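PDB 7M13: GDP-L-fucose synthase from Campylobacter jejuni subsp. jejuni serotype O:2, which makes GDP-D-glycero-L-gluco-heptose, a precursor for the capsular polysaccharide, as an NADPH-binding enzyme of the epimerase/dehydratase family. Local coordinates for residues 104-108 and 257-262; 185-189 and 290-294; 190-194 and 208-212; 231-237 and 303-308. All coordinates share one frame; numbering follows the deposited sequence.

Interaction 1 of 4, residues 104-108 and 257-262; sequences KKLVF and TMQNID
Lys105 and Met258 run past each other in opposite directions where a strand of the Rossmann fold meets a covering helix. Strand 105-111 belongs to the parallel part of the central sheet. The last turn of helix 247-260 lies against it. The Met258 sulfur rests on the base of the lysine chain, with SD 3.7 Å from Lys105 CB. The methionine chain bends at the CB-CG bond (chi2 -60°), and Met258 CE reaches Val107 CG2 at 3.8 Å. Beyond CG the lysine is extended, which carries the ammonium past the methionine to the end of the helix. There NZ meets three carbonyls and a carboxylate. Lys105 NZ lies 2.8 Å from both Met258 O and Ile261 O, and 3.0 Å from Thr257 O. Thr257 O also accepts from Asn260 N and Ile261 N. Four acceptors surround a group with three hydrogens, so at least one hydrogen is probably shared. The buried charge is paired with Asp262, whose side chain also lies about 4 Å from a bound magnesium ion. The lysine and aspartate chains cross at about a right angle. Lys105 NZ comes from above the carboxylate plane, 41° out of it, and sits 2.6 Å from Asp262 OD1.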
loop_
_atom_site.group_PDB
_atom_site.type_symbol
_atom_site.label_atom_id
_atom_site.label_comp_id
_atom_site.label_asym_id
_atom_site.label_seq_id
_atom_site.Cartn_x
_atom_site.Cartn_y
_atom_site.Cartn_z
ATOM N N LYS B 104 -1.732 -3.610 23.857
ATOM C CA LYS B 104 -1.951 -5.063 23.913
ATOM C C LYS B 104 -2.617 -5.579 22.642
ATOM O O LYS B 104 -2.130 -6.558 22.086
ATOM C CB LYS B 104 -2.776 -5.410 25.146
ATOM C CG LYS B 104 -2.057 -5.063 26.425
ATOM C CD LYS B 104 -2.840 -5.355 27.679
ATOM C CE LYS B 104 -2.004 -5.158 28.928
ATOM N NZ LYS B 104 -1.717 -3.718 29.188
ATOM N N LYS B 105 -3.686 -4.942 22.194
ATOM C CA LYS B 105 -4.396 -5.404 21.001
ATOM C C LYS B 105 -5.044 -4.224 20.290
ATOM O O LYS B 105 -5.403 -3.233 20.947
ATOM C CB LYS B 105 -5.471 -6.372 21.444
ATOM C CG LYS B 105 -5.810 -7.464 20.492
ATOM C CD LYS B 105 -6.407 -8.623 21.284
ATOM C CE LYS B 105 -7.120 -9.480 20.301
ATOM N NZ LYS B 105 -7.633 -10.672 20.977
ATOM N N LEU B 106 -5.141 -4.325 18.970
ATOM C CA LEU B 106 -5.731 -3.291 18.111
ATOM C C LEU B 106 -6.659 -3.968 17.123
ATOM O O LEU B 106 -6.313 -5.051 16.643
ATOM C CB LEU B 106 -4.586 -2.563 17.388
ATOM C CG LEU B 106 -4.970 -1.453 16.396
ATOM C CD1 LEU B 106 -3.889 -0.370 16.382
ATOM C CD2 LEU B 106 -5.172 -2.009 14.999
ATOM N N VAL B 107 -7.788 -3.327 16.860
ATOM C CA VAL B 107 -8.709 -3.743 15.776
ATOM C C VAL B 107 -8.805 -2.613 14.774
ATOM O O VAL B 107 -9.015 -1.462 15.155
ATOM C CB VAL B 107 -10.087 -4.117 16.318
ATOM C CG1 VAL B 107 -11.096 -4.266 15.179
ATOM C CG2 VAL B 107 -10.003 -5.373 17.153
ATOM N N PHE B 108 -8.550 -2.920 13.514
ATOM C CA PHE B 108 -8.631 -1.999 12.376
ATOM C C PHE B 108 -9.793 -2.453 11.501
ATOM O O PHE B 108 -10.025 -3.657 11.361
ATOM C CB PHE B 108 -7.322 -2.024 11.582
ATOM C CG PHE B 108 -7.347 -1.304 10.260
ATOM C CD1 PHE B 108 -7.630 0.051 10.208
ATOM C CD2 PHE B 108 -6.987 -1.955 9.096
ATOM C CE1 PHE B 108 -7.645 0.728 9.004
ATOM C CE2 PHE B 108 -7.015 -1.279 7.891
ATOM C CZ PHE B 108 -7.358 0.051 7.857
ATOM N N THR B 257 -13.714 -9.948 19.011
ATOM C CA THR B 257 -12.340 -10.091 18.486
ATOM C C THR B 257 -11.361 -9.753 19.593
ATOM O O THR B 257 -10.452 -10.522 19.825
ATOM C CB THR B 257 -12.114 -9.186 17.261
ATOM O OG1 THR B 257 -13.021 -9.555 16.217
ATOM C CG2 THR B 257 -10.748 -9.447 16.648
ATOM N N MET B 258 -11.505 -8.594 20.235
ATOM C CA MET B 258 -10.572 -8.233 21.321
ATOM C C MET B 258 -10.530 -9.356 22.357
ATOM O O MET B 258 -9.447 -9.697 22.843
ATOM C CB MET B 258 -11.024 -6.956 22.041
ATOM C CG MET B 258 -10.785 -5.731 21.281
ATOM S SD MET B 258 -8.998 -5.493 20.909
ATOM C CE MET B 258 -9.044 -3.753 20.501
ATOM N N GLN B 259 -11.690 -9.909 22.707
ATOM C CA GLN B 259 -11.747 -10.813 23.864
ATOM C C GLN B 259 -11.360 -12.232 23.483
ATOM O O GLN B 259 -11.102 -13.026 24.411
ATOM C CB GLN B 259 -13.139 -10.810 24.498
ATOM C CG GLN B 259 -13.567 -9.482 25.048
ATOM C CD GLN B 259 -12.613 -8.945 26.080
ATOM O OE1 GLN B 259 -11.496 -8.557 25.766
ATOM N NE2 GLN B 259 -13.076 -8.837 27.315
ATOM N N ASN B 260 -11.370 -12.600 22.195
ATOM C CA ASN B 260 -11.342 -14.044 21.827
ATOM C C ASN B 260 -10.390 -14.364 20.671
ATOM O O ASN B 260 -10.001 -15.541 20.563
ATOM C CB ASN B 260 -12.730 -14.559 21.439
ATOM C CG ASN B 260 -13.660 -14.554 22.631
ATOM O OD1 ASN B 260 -13.532 -15.392 23.522
ATOM N ND2 ASN B 260 -14.512 -13.550 22.706
ATOM N N ILE B 261 -10.097 -13.429 19.771
ATOM C CA ILE B 261 -9.393 -13.765 18.501
ATOM C C ILE B 261 -8.021 -13.113 18.547
ATOM O O ILE B 261 -7.918 -11.883 18.502
ATOM C CB ILE B 261 -10.196 -13.325 17.275
ATOM C CG1 ILE B 261 -11.564 -13.997 17.225
ATOM C CG2 ILE B 261 -9.374 -13.623 16.023
ATOM C CD1 ILE B 261 -12.453 -13.446 16.157
ATOM N N ASP B 262 -6.995 -13.945 18.642
ATOM C CA ASP B 262 -5.591 -13.522 18.653
ATOM C C ASP B 262 -4.946 -13.930 17.325
ATOM O O ASP B 262 -5.462 -14.792 16.616
ATOM C CB ASP B 262 -4.895 -14.103 19.881
ATOM C CG ASP B 262 -5.506 -13.596 21.189
ATOM O OD1 ASP B 262 -5.715 -12.358 21.326
ATOM O OD2 ASP B 262 -5.787 -14.436 22.083
#

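Interaction 2 of 4, residues 185-189 and 290-294; sequences LPALL and VALMV
Leu188 is the main bump on helix 184-199, and it fits a hollow formed by Val290, Ala291 and Val294 on helix 287-298. Its CD2 branch does most of the touching. Leu188 CD2 is 3.6 Å from Val290 CG1 and 3.9 Å from Ala291 CA. The small alanine lets this methyl come close to the helix backbone. The Leu188 CB points toward the other helix, and CG continues outward, opposite the backbone N (chi1 -168°).

Val294 fills a hollow in the reverse sense, among Leu185, Leu188 and Leu189. Its two methyls split the work. Val294 CG1 presses on the backbone, 3.7 Å from Leu189 CA. Val294 CG2 instead meets the leucine branches and lies 4.0 Å from Leu185 CD1. That same Leu185 methyl also reaches Val290 CG1, at 3.7 Å. One methyl of Val290 therefore touches both Leu185 and Leu188.

The two short segments cross at -47° with their axes 10.2 Å apart, close to the angle expected when ridges four residues apart pack into grooves. No hydrogen bond joins them, and every touching residue is buried.

Helix 335-347 covers one flank, with Leu335 on Leu185 and both Met342 and Tyr343 on Leu189. Phe177, from a loop, also packs on Leu189. Across the contact, Tyr285 of strand 285-286 touches Val290. Ile234 of strand 231-235 touches Leu188 and Ala291, and Leu304 of strand 303-307 touches Ala291.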
loop_
_atom_site.group_PDB
_atom_site.type_symbol
_atom_site.label_atom_id
_atom_site.label_comp_id
_atom_site.label_asym_id
_atom_site.label_seq_id
_atom_site.Cartn_x
_atom_site.Cartn_y
_atom_site.Cartn_z
ATOM N N LEU B 185 -28.023 2.965 3.272
ATOM C CA LEU B 185 -29.233 2.614 4.060
ATOM C C LEU B 185 -29.695 3.838 4.844
ATOM O O LEU B 185 -30.866 4.193 4.772
ATOM C CB LEU B 185 -28.969 1.383 4.931
ATOM C CG LEU B 185 -30.196 0.669 5.492
ATOM C CD1 LEU B 185 -31.386 0.738 4.542
ATOM C CD2 LEU B 185 -29.892 -0.776 5.836
ATOM N N PRO B 186 -28.834 4.580 5.577
ATOM C CA PRO B 186 -29.300 5.781 6.270
ATOM C C PRO B 186 -29.980 6.790 5.339
ATOM O O PRO B 186 -30.991 7.335 5.752
ATOM C CB PRO B 186 -28.022 6.361 6.905
ATOM C CG PRO B 186 -27.178 5.114 7.143
ATOM C CD PRO B 186 -27.430 4.265 5.912
ATOM N N ALA B 187 -29.454 6.980 4.128
ATOM C CA ALA B 187 -29.993 7.940 3.131
ATOM C C ALA B 187 -31.329 7.430 2.595
ATOM O O ALA B 187 -32.249 8.250 2.439
ATOM C CB ALA B 187 -29.036 8.147 1.989
ATOM N N LEU B 188 -31.428 6.128 2.314
ATOM C CA LEU B 188 -32.695 5.506 1.862
ATOM C C LEU B 188 -33.771 5.753 2.927
ATOM O O LEU B 188 -34.878 6.193 2.558
ATOM C CB LEU B 188 -32.456 4.011 1.616
ATOM C CG LEU B 188 -33.571 3.279 0.871
ATOM C CD1 LEU B 188 -33.909 3.969 -0.440
ATOM C CD2 LEU B 188 -33.159 1.840 0.618
ATOM N N LEU B 189 -33.475 5.490 4.201
ATOM C CA LEU B 189 -34.440 5.715 5.306
ATOM C C LEU B 189 -34.878 7.179 5.235
ATOM O O LEU B 189 -36.108 7.430 5.304
ATOM C CB LEU B 189 -33.800 5.388 6.657
ATOM C CG LEU B 189 -34.721 5.554 7.862
ATOM C CD1 LEU B 189 -35.952 4.667 7.732
ATOM C CD2 LEU B 189 -33.982 5.247 9.154
ATOM N N VAL B 290 -34.687 -3.880 -0.207
ATOM C CA VAL B 290 -34.328 -2.933 0.883
ATOM C C VAL B 290 -35.289 -1.742 0.845
ATOM O O VAL B 290 -35.784 -1.369 1.921
ATOM C CB VAL B 290 -32.867 -2.466 0.767
ATOM C CG1 VAL B 290 -32.530 -1.443 1.845
ATOM C CG2 VAL B 290 -31.932 -3.648 0.837
ATOM N N ALA B 291 -35.528 -1.176 -0.332
ATOM C CA ALA B 291 -36.439 -0.014 -0.478
ATOM C C ALA B 291 -37.838 -0.395 0.019
ATOM O O ALA B 291 -38.409 0.397 0.770
ATOM C CB ALA B 291 -36.441 0.507 -1.882
ATOM N N LEU B 292 -38.352 -1.584 -0.310
ATOM C CA LEU B 292 -39.696 -1.988 0.182
ATOM C C LEU B 292 -39.658 -2.113 1.701
ATOM O O LEU B 292 -40.626 -1.717 2.356
ATOM C CB LEU B 292 -40.132 -3.304 -0.468
ATOM C CG LEU B 292 -40.410 -3.244 -1.964
ATOM C CD1 LEU B 292 -40.713 -4.641 -2.499
ATOM C CD2 LEU B 292 -41.547 -2.276 -2.262
ATOM N N MET B 293 -38.584 -2.666 2.265
ATOM C CA MET B 293 -38.462 -2.772 3.731
ATOM C C MET B 293 -38.578 -1.364 4.298
ATOM O O MET B 293 -39.262 -1.170 5.308
ATOM C CB MET B 293 -37.104 -3.319 4.171
ATOM C CG MET B 293 -36.985 -4.791 4.161
ATOM S SD MET B 293 -35.326 -5.202 4.821
ATOM C CE MET B 293 -35.284 -6.927 4.349
ATOM N N VAL B 294 -37.828 -0.437 3.720
ATOM C CA VAL B 294 -37.757 0.935 4.287
ATOM C C VAL B 294 -39.146 1.563 4.171
ATOM O O VAL B 294 -39.604 2.141 5.174
ATOM C CB VAL B 294 -36.688 1.789 3.596
ATOM C CG1 VAL B 294 -36.815 3.240 4.023
ATOM C CG2 VAL B 294 -35.293 1.246 3.890
#

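Interaction 3 of 4, residues 190-194 and 208-212; sequences RKFHL and QDLKM
Arg190 holds Asp209 side-on, with two nitrogens on one oxygen. Arg190 NE and Asp209 OD1 are 2.9 Å apart, and Arg190 NH1 is equally far from the same Asp209 OD1. Both bonds are bent, with N-H...O angles of 135°. NE uses the syn lone pair of OD1, while NH1 comes from above the carboxylate plane. The two flat groups stand 59° apart, so they do not make the flat two-oxygen pairing. An extended chain from CG to NE brings the guanidinium to the aspartate.

Two more polar atoms of the pair have partners outside it. Arg190 NH2 is hydrogen-bonded to Phe177 O, and Asp209 OD2 is hydrogen-bonded to the hydroxyl of Tyr346. The salt bridge thus ties helix 184-199 to helix 203-210, two helices close in sequence. It lies at the end of the shorter helix, just before Lys211 leaves helical geometry with positive phi.

His193 presents its ring edge to the carboxylate, with CD2 3.9 Å from Asp209 OD2. Its ND1 is hydrogen-bonded to the hydroxyl of Tyr343 of helix 335-347. Leu194 covers the carboxylate with one methyl, CD2 lying 3.5 Å from Asp209 CG. Its other methyl packs on Leu210, with Leu194 CD1 3.9 Å from Leu210 CD2.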
loop_
_atom_site.group_PDB
_atom_site.type_symbol
_atom_site.label_atom_id
_atom_site.label_comp_id
_atom_site.label_asym_id
_atom_site.label_seq_id
_atom_site.Cartn_x
_atom_site.Cartn_y
_atom_site.Cartn_z
ATOM N N ARG B 190 -33.929 8.104 5.047
ATOM C CA ARG B 190 -34.245 9.556 5.061
ATOM C C ARG B 190 -35.082 9.912 3.833
ATOM O O ARG B 190 -35.988 10.749 3.980
ATOM C CB ARG B 190 -33.000 10.442 5.111
ATOM C CG ARG B 190 -33.332 11.890 5.456
ATOM C CD ARG B 190 -32.122 12.712 5.846
ATOM N NE ARG B 190 -32.443 14.126 5.994
ATOM C CZ ARG B 190 -31.544 15.085 6.185
ATOM N NH1 ARG B 190 -31.935 16.341 6.308
ATOM N NH2 ARG B 190 -30.259 14.787 6.267
ATOM N N LYS B 191 -34.799 9.310 2.680
ATOM C CA LYS B 191 -35.547 9.584 1.421
ATOM C C LYS B 191 -37.025 9.231 1.617
ATOM O O LYS B 191 -37.897 10.040 1.221
ATOM C CB LYS B 191 -34.976 8.780 0.250
ATOM C CG LYS B 191 -33.722 9.360 -0.397
ATOM C CD LYS B 191 -33.352 8.696 -1.723
ATOM C CE LYS B 191 -34.483 8.692 -2.735
ATOM N NZ LYS B 191 -34.017 8.381 -4.111
ATOM N N PHE B 192 -37.326 8.067 2.194
ATOM C CA PHE B 192 -38.731 7.635 2.403
ATOM C C PHE B 192 -39.389 8.495 3.487
ATOM O O PHE B 192 -40.582 8.759 3.355
ATOM C CB PHE B 192 -38.817 6.141 2.716
ATOM C CG PHE B 192 -38.858 5.306 1.467
ATOM C CD1 PHE B 192 -40.052 5.091 0.802
ATOM C CD2 PHE B 192 -37.692 4.781 0.928
ATOM C CE1 PHE B 192 -40.088 4.340 -0.364
ATOM C CE2 PHE B 192 -37.734 4.020 -0.229
ATOM C CZ PHE B 192 -38.926 3.815 -0.883
ATOM N N HIS B 193 -38.653 8.901 4.526
ATOM C CA HIS B 193 -39.199 9.750 5.618
ATOM C C HIS B 193 -39.675 11.085 5.029
ATOM O O HIS B 193 -40.825 11.487 5.309
ATOM C CB HIS B 193 -38.174 9.931 6.740
ATOM C CG HIS B 193 -38.663 10.806 7.839
ATOM N ND1 HIS B 193 -39.597 10.375 8.760
ATOM C CD2 HIS B 193 -38.369 12.086 8.155
ATOM C CE1 HIS B 193 -39.846 11.350 9.612
ATOM N NE2 HIS B 193 -39.104 12.409 9.261
ATOM N N LEU B 194 -38.842 11.737 4.220
ATOM C CA LEU B 194 -39.174 13.041 3.590
ATOM C C LEU B 194 -40.314 12.859 2.580
ATOM O O LEU B 194 -41.163 13.764 2.500
ATOM C CB LEU B 194 -37.940 13.632 2.911
ATOM C CG LEU B 194 -36.778 13.978 3.840
ATOM C CD1 LEU B 194 -35.712 14.737 3.076
ATOM C CD2 LEU B 194 -37.254 14.774 5.044
ATOM N N GLN B 208 -37.546 21.999 8.547
ATOM C CA GLN B 208 -36.765 21.780 9.796
ATOM C C GLN B 208 -35.815 20.586 9.620
ATOM O O GLN B 208 -34.672 20.671 10.128
ATOM C CB GLN B 208 -37.703 21.572 10.986
ATOM C CG GLN B 208 -38.326 22.868 11.491
ATOM C CD GLN B 208 -39.177 22.652 12.719
ATOM O OE1 GLN B 208 -40.283 22.117 12.646
ATOM N NE2 GLN B 208 -38.661 23.069 13.865
ATOM N N ASP B 209 -36.260 19.520 8.939
ATOM C CA ASP B 209 -35.420 18.334 8.605
ATOM C C ASP B 209 -34.286 18.762 7.662
ATOM O O ASP B 209 -33.135 18.365 7.918
ATOM C CB ASP B 209 -36.246 17.200 7.986
ATOM C CG ASP B 209 -35.509 15.870 7.900
ATOM O OD1 ASP B 209 -34.640 15.729 7.007
ATOM O OD2 ASP B 209 -35.816 14.980 8.721
ATOM N N LEU B 210 -34.602 19.545 6.623
ATOM C CA LEU B 210 -33.633 19.993 5.585
ATOM C C LEU B 210 -32.852 21.214 6.086
ATOM O O LEU B 210 -31.869 21.591 5.420
ATOM C CB LEU B 210 -34.384 20.333 4.292
ATOM C CG LEU B 210 -34.986 19.146 3.542
ATOM C CD1 LEU B 210 -35.745 19.618 2.309
ATOM C CD2 LEU B 210 -33.911 18.141 3.151
ATOM N N LYS B 211 -33.289 21.816 7.196
ATOM C CA LYS B 211 -32.750 23.096 7.738
ATOM C C LYS B 211 -32.778 24.152 6.623
ATOM O O LYS B 211 -31.737 24.794 6.390
ATOM C CB LYS B 211 -31.351 22.867 8.326
ATOM C CG LYS B 211 -31.167 21.532 9.040
ATOM C CD LYS B 211 -30.615 21.639 10.447
ATOM C CE LYS B 211 -31.288 20.677 11.406
ATOM N NZ LYS B 211 -30.513 20.509 12.657
ATOM N N MET B 212 -33.933 24.311 5.963
ATOM C CA MET B 212 -34.160 25.273 4.847
ATOM C C MET B 212 -35.295 26.240 5.213
ATOM O O MET B 212 -35.857 26.108 6.328
ATOM C CB MET B 212 -34.521 24.538 3.551
ATOM C CG MET B 212 -33.426 23.623 3.052
ATOM S SD MET B 212 -33.757 22.967 1.398
ATOM C CE MET B 212 -33.647 24.463 0.415
#

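Interaction 4 of 4, residues 231-237 and 303-308; sequences SVEIWGT and ELVFNT
Val305 O takes the N-H of Ile234 at 2.9 Å and is also approached by the CA of Glu233 at 3.4 Å. The N-H bond is nearly straight, 167° at the hydrogen. Ile234 O plays the same double part, accepting from Asn307 N and meeting the CA of Phe306. Five backbone bonds of this sort run from Val232 N to Gly236 N. They join strands 231-235 and 303-307 into a small parallel sheet of two strands, separate from the Rossmann sheet.

On the face with Val232, Ile234 lies beside Phe306, both pointing the same way. Ile234 CB is 3.7 Å from Phe306 CE1. Ile234 CD1 goes on to meet Leu304 CD1 at 3.8 Å. Helix 287-298 packs on this face through Ala291.

The face with Glu233 carries Trp235, a predicted substrate-binding residue. Asn307 ND2 sits 3.0 Å above one face of its indole, offset toward the rim and nearest CZ2 at 3.1 Å. Amide and ring planes are 49° apart. Asn307 CG points away from its backbone N (chi1 170°), which brings the amide alongside the indole. Asn307 CB also meets the carboxylate of the outstretched Glu233, 3.4 Å from OE2.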
loop_
_atom_site.group_PDB
_atom_site.type_symbol
_atom_site.label_atom_id
_atom_site.label_comp_id
_atom_site.label_asym_id
_atom_site.label_seq_id
_atom_site.Cartn_x
_atom_site.Cartn_y
_atom_site.Cartn_z
ATOM N N SER B 231 -44.150 9.562 -4.872
ATOM C CA SER B 231 -43.183 8.459 -5.118
ATOM C C SER B 231 -41.785 8.747 -4.555
ATOM O O SER B 231 -41.418 9.935 -4.371
ATOM C CB SER B 231 -43.117 8.137 -6.584
ATOM O OG SER B 231 -42.730 9.275 -7.332
ATOM N N VAL B 232 -41.043 7.670 -4.284
ATOM C CA VAL B 232 -39.558 7.653 -4.206
ATOM C C VAL B 232 -39.057 6.964 -5.474
ATOM O O VAL B 232 -39.412 5.775 -5.695
ATOM C CB VAL B 232 -39.057 6.963 -2.924
ATOM C CG1 VAL B 232 -37.542 6.821 -2.905
ATOM C CG2 VAL B 232 -39.543 7.696 -1.682
ATOM N N GLU B 233 -38.327 7.717 -6.297
ATOM C CA GLU B 233 -37.728 7.259 -7.576
ATOM C C GLU B 233 -36.249 6.952 -7.332
ATOM O O GLU B 233 -35.528 7.842 -6.837
ATOM C CB GLU B 233 -37.915 8.343 -8.638
ATOM C CG GLU B 233 -37.537 7.900 -10.038
ATOM C CD GLU B 233 -38.186 8.709 -11.152
ATOM O OE1 GLU B 233 -38.845 9.725 -10.842
ATOM O OE2 GLU B 233 -38.032 8.320 -12.325
ATOM N N ILE B 234 -35.815 5.734 -7.651
ATOM C CA ILE B 234 -34.394 5.316 -7.495
ATOM C C ILE B 234 -33.841 5.029 -8.892
ATOM O O ILE B 234 -34.524 4.344 -9.669
ATOM C CB ILE B 234 -34.278 4.119 -6.533
ATOM C CG1 ILE B 234 -34.872 4.463 -5.166
ATOM C CG2 ILE B 234 -32.836 3.647 -6.418
ATOM C CD1 ILE B 234 -34.955 3.292 -4.212
ATOM N N TRP B 235 -32.659 5.567 -9.196
ATOM C CA TRP B 235 -31.916 5.246 -10.441
ATOM C C TRP B 235 -31.457 3.791 -10.365
ATOM O O TRP B 235 -30.987 3.357 -9.302
ATOM C CB TRP B 235 -30.767 6.233 -10.681
ATOM C CG TRP B 235 -31.225 7.519 -11.299
ATOM C CD1 TRP B 235 -31.655 8.638 -10.646
ATOM C CD2 TRP B 235 -31.323 7.816 -12.707
ATOM N NE1 TRP B 235 -32.007 9.610 -11.544
ATOM C CE2 TRP B 235 -31.815 9.136 -12.816
ATOM C CE3 TRP B 235 -31.041 7.102 -13.879
ATOM C CZ2 TRP B 235 -32.028 9.750 -14.050
ATOM C CZ3 TRP B 235 -31.254 7.710 -15.098
ATOM C CH2 TRP B 235 -31.742 9.017 -15.180
ATOM N N GLY B 236 -31.653 3.059 -11.453
ATOM C CA GLY B 236 -31.192 1.672 -11.607
ATOM C C GLY B 236 -32.338 0.755 -11.966
ATOM O O GLY B 236 -33.470 1.246 -12.167
ATOM N N THR B 237 -32.046 -0.541 -11.990
ATOM C CA THR B 237 -32.944 -1.630 -12.432
ATOM C C THR B 237 -33.753 -2.149 -11.229
ATOM O O THR B 237 -34.831 -2.722 -11.447
ATOM C CB THR B 237 -32.083 -2.682 -13.139
ATOM O OG1 THR B 237 -32.850 -3.365 -14.130
ATOM C CG2 THR B 237 -31.495 -3.678 -12.169
ATOM N N GLU B 303 -45.508 5.465 -4.123
ATOM C CA GLU B 303 -44.949 4.389 -4.983
ATOM C C GLU B 303 -43.441 4.281 -4.776
ATOM O O GLU B 303 -42.773 5.302 -4.467
ATOM C CB GLU B 303 -45.237 4.685 -6.451
ATOM C CG GLU B 303 -46.712 4.718 -6.768
ATOM C CD GLU B 303 -47.061 5.431 -8.063
ATOM O OE1 GLU B 303 -48.260 5.485 -8.387
ATOM O OE2 GLU B 303 -46.133 5.920 -8.751
ATOM N N LEU B 304 -42.922 3.073 -4.959
ATOM C CA LEU B 304 -41.506 2.857 -5.304
ATOM C C LEU B 304 -41.408 2.747 -6.824
ATOM O O LEU B 304 -42.113 1.900 -7.420
ATOM C CB LEU B 304 -41.001 1.601 -4.593
ATOM C CG LEU B 304 -39.575 1.191 -4.945
ATOM C CD1 LEU B 304 -38.599 2.332 -4.687
ATOM C CD2 LEU B 304 -39.179 -0.069 -4.176
ATOM N N VAL B 305 -40.557 3.573 -7.421
ATOM C CA VAL B 305 -40.331 3.608 -8.894
ATOM C C VAL B 305 -38.845 3.372 -9.156
ATOM O O VAL B 305 -38.014 4.037 -8.490
ATOM C CB VAL B 305 -40.797 4.948 -9.496
ATOM C CG1 VAL B 305 -40.634 4.967 -11.005
ATOM C CG2 VAL B 305 -42.234 5.272 -9.111
ATOM N N PHE B 306 -38.515 2.467 -10.080
ATOM C CA PHE B 306 -37.136 2.309 -10.602
ATOM C C PHE B 306 -37.078 2.925 -11.994
ATOM O O PHE B 306 -37.944 2.633 -12.833
ATOM C CB PHE B 306 -36.673 0.851 -10.539
ATOM C CG PHE B 306 -36.345 0.460 -9.127
ATOM C CD1 PHE B 306 -35.171 0.901 -8.534
ATOM C CD2 PHE B 306 -37.251 -0.257 -8.359
ATOM C CE1 PHE B 306 -34.883 0.574 -7.218
ATOM C CE2 PHE B 306 -36.968 -0.567 -7.035
ATOM C CZ PHE B 306 -35.783 -0.159 -6.473
ATOM N N ASN B 307 -36.073 3.772 -12.184
ATOM C CA ASN B 307 -35.793 4.498 -13.442
ATOM C C ASN B 307 -34.544 3.879 -14.082
ATOM O O ASN B 307 -33.439 4.085 -13.541
ATOM C CB ASN B 307 -35.640 5.991 -13.157
ATOM C CG ASN B 307 -35.110 6.748 -14.349
ATOM O OD1 ASN B 307 -35.227 6.276 -15.478
ATOM N ND2 ASN B 307 -34.518 7.903 -14.102
ATOM N N THR B 308 -34.732 3.151 -15.186
ATOM C CA THR B 308 -33.672 2.460 -15.970
ATOM C C THR B 308 -33.148 3.399 -17.068
ATOM O O THR B 308 -32.381 4.325 -16.718
ATOM C CB THR B 308 -34.221 1.144 -16.540
ATOM O OG1 THR B 308 -35.571 1.360 -16.953
ATOM C CG2 THR B 308 -34.203 0.009 -15.541
#

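In the fold
Interactions 2, 3 and 4 form one cluster, and interaction 1 stands apart. The centres of interactions 1 and 2 are 32 Å apart, on opposite sides of the chain's centre. Bound NADP is about 9 Å from the side chains of Val107 in interaction 1 and Leu185 in interaction 2. Interactions 2 and 3 share helix 184-199, and Phe192 CD2 packs 3.6 Å from Val294 CG1. Interaction 4 lies on interaction 2, with Leu304 CD2 3.6 Å from Ala291 CB. Lys191 NZ probably forms a hydrogen bond with Glu233 O at 3.2 Å, joining interactions 3 and 4. Lys191 and Trp235 are both predicted substrate-binding residues, consistent with a substrate site near this cluster.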